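Stringent starvation protein A homolog (Haemophilus influenzae, PDB 3LYK) probably forms an equimolar complex with the RNA polymerase holoenzyme, though not with the core enzyme, and belongs to the glutathione S-transferase superfamily. Local coordinates at residues Y182-R185 with V186-D190. Numbering follows the deposited sequence.
Sequences YMER and VFTRD
With chi1 at 177°, Tyr182 sends its ring off opposite the backbone N, and Val186, one turn on, presents CG1 over a face of that ring. This is the C-terminal end of helix 176-187, in the all-helical C-terminal domain of the glutathione S-transferase fold. The methyl makes a CH-pi contact 4.0 Å from the Tyr182 ring centroid, displaced toward the rim where it meets CE1 and CZ. A branched apolar residue suits this buried side, which packs on helix 152-165; tyrosine adds a polar end there, its OH hydrogen-bonded to Asp154.

Met183, a selenomethionine, and Phe187 run side by side, a flexible thioether-like chain able to follow a flat ring that also meets Trp162 edge-to-face. The bend at chi3 of Met183 (86°) turns CE back toward CE2 and CZ of Phe187. SE stands oblique to the ring in a Met-aromatic contact, 5.4 Å from its centroid. Helical i to i+4 backbone bonds link both pairs: Phe187 N to Met183 O, 2.8 Å, and Val186 N to Tyr182 O, 2.9 Å.

Beyond Phe187 the helix stops. Arg189 takes the N-cap position of helix 190-195, its aliphatic CG lying 3.3 Å from Arg185 O and its guanidinium group forming a salt bridge with Glu27, which ties this turn to helix 16-27 of the thioredoxin-like domain. Threonine suits the exit because its short hydroxyl can return to the last turn: Glu184 O receives a weak bond from Thr188 N and a shorter one, 2.6 Å, from Thr188 OG1, which approaches tilted 22° from the carbonyl plane.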
loop_
_atom_site.group_PDB
_atom_site.type_symbol
_atom_site.label_atom_id
_atom_site.label_comp_id
_atom_site.label_asym_id
_atom_site.label_seq_id
_atom_site.Cartn_x
_atom_site.Cartn_y
_atom_site.Cartn_z
ATOM N N TYR B 182 6.993 26.323 -0.021
ATOM C CA TYR B 182 7.022 24.907 0.413
ATOM C C TYR B 182 8.344 24.234 0.014
ATOM O O TYR B 182 8.967 23.530 0.805
ATOM C CB TYR B 182 5.822 24.146 -0.206
ATOM C CG TYR B 182 5.800 22.674 0.114
ATOM C CD1 TYR B 182 5.449 22.230 1.403
ATOM C CD2 TYR B 182 6.163 21.722 -0.862
ATOM C CE1 TYR B 182 5.426 20.852 1.704
ATOM C CE2 TYR B 182 6.138 20.348 -0.583
ATOM C CZ TYR B 182 5.768 19.919 0.701
ATOM O OH TYR B 182 5.775 18.579 0.970
HETATM N N MSE B 183 8.770 24.471 -1.222
HETATM C CA MSE B 183 10.029 23.939 -1.697
HETATM C C MSE B 183 11.192 24.293 -0.827
HETATM O O MSE B 183 11.983 23.409 -0.493
HETATM C CB MSE B 183 10.281 24.336 -3.151
HETATM C CG MSE B 183 9.475 23.448 -4.093
HETATM SE SE MSE B 183 9.534 24.031 -5.970
HETATM C CE MSE B 183 11.122 23.188 -6.568
ATOM N N GLU B 184 11.308 25.570 -0.440
ATOM C CA GLU B 184 12.393 25.958 0.446
ATOM C C GLU B 184 12.270 25.216 1.786
ATOM O O GLU B 184 13.248 24.761 2.364
ATOM C CB GLU B 184 12.396 27.482 0.658
ATOM C CG GLU B 184 13.582 27.999 1.499
ATOM C CD GLU B 184 13.370 27.920 3.034
ATOM O OE1 GLU B 184 12.203 27.867 3.518
ATOM O OE2 GLU B 184 14.398 27.916 3.758
ATOM N N ARG B 185 11.046 25.102 2.279
ATOM C CA ARG B 185 10.807 24.493 3.596
ATOM C C ARG B 185 11.266 23.037 3.598
ATOM O O ARG B 185 11.911 22.574 4.541
ATOM C CB ARG B 185 9.315 24.578 3.873
ATOM C CG ARG B 185 8.895 24.326 5.264
ATOM C CD ARG B 185 7.376 24.684 5.316
ATOM N NE ARG B 185 7.178 26.112 5.147
ATOM C CZ ARG B 185 6.316 26.689 4.315
ATOM N NH1 ARG B 185 5.471 25.995 3.563
ATOM N NH2 ARG B 185 6.287 28.003 4.269
ATOM N N VAL B 186 10.990 22.316 2.519
ATOM C CA VAL B 186 11.400 20.888 2.487
ATOM C C VAL B 186 12.852 20.646 1.979
ATOM O O VAL B 186 13.580 19.824 2.585
ATOM C CB VAL B 186 10.360 19.979 1.767
ATOM C CG1 VAL B 186 8.986 20.107 2.441
ATOM C CG2 VAL B 186 10.211 20.328 0.264
ATOM N N PHE B 187 13.282 21.352 0.907
ATOM C CA PHE B 187 14.599 21.083 0.323
ATOM C C PHE B 187 15.765 21.398 1.260
ATOM O O PHE B 187 16.841 20.762 1.166
ATOM C CB PHE B 187 14.851 21.800 -1.000
ATOM C CG PHE B 187 13.940 21.387 -2.134
ATOM C CD1 PHE B 187 13.178 20.222 -2.083
ATOM C CD2 PHE B 187 13.851 22.194 -3.268
ATOM C CE1 PHE B 187 12.330 19.869 -3.148
ATOM C CE2 PHE B 187 13.047 21.842 -4.332
ATOM C CZ PHE B 187 12.266 20.660 -4.267
ATOM N N THR B 188 15.555 22.371 2.140
ATOM C CA THR B 188 16.601 22.839 3.053
ATOM C C THR B 188 16.646 22.098 4.386
ATOM O O THR B 188 17.522 22.369 5.228
ATOM C CB THR B 188 16.538 24.390 3.291
ATOM O OG1 THR B 188 15.335 24.692 3.989
ATOM C CG2 THR B 188 16.551 25.168 1.929
ATOM N N ARG B 189 15.771 21.103 4.557
ATOM C CA ARG B 189 15.748 20.323 5.805
ATOM C C ARG B 189 16.982 19.457 5.836
ATOM O O ARG B 189 17.399 18.973 4.777
ATOM C CB ARG B 189 14.523 19.380 5.836
ATOM C CG ARG B 189 13.260 20.028 6.249
ATOM C CD ARG B 189 12.140 18.958 6.316
ATOM N NE ARG B 189 12.181 18.148 7.534
ATOM C CZ ARG B 189 11.662 18.507 8.715
ATOM N NH1 ARG B 189 11.087 19.678 8.886
ATOM N NH2 ARG B 189 11.730 17.686 9.753
ATOM N N ASP B 190 17.552 19.211 7.026
ATOM C CA ASP B 190 18.746 18.337 7.135
ATOM C C ASP B 190 18.574 16.995 6.429
ATOM O O ASP B 190 19.521 16.488 5.788
ATOM C CB ASP B 190 19.123 18.031 8.601
ATOM C CG ASP B 190 19.801 19.231 9.302
ATOM O OD1 ASP B 190 20.189 20.212 8.594
ATOM O OD2 ASP B 190 19.950 19.195 10.560
#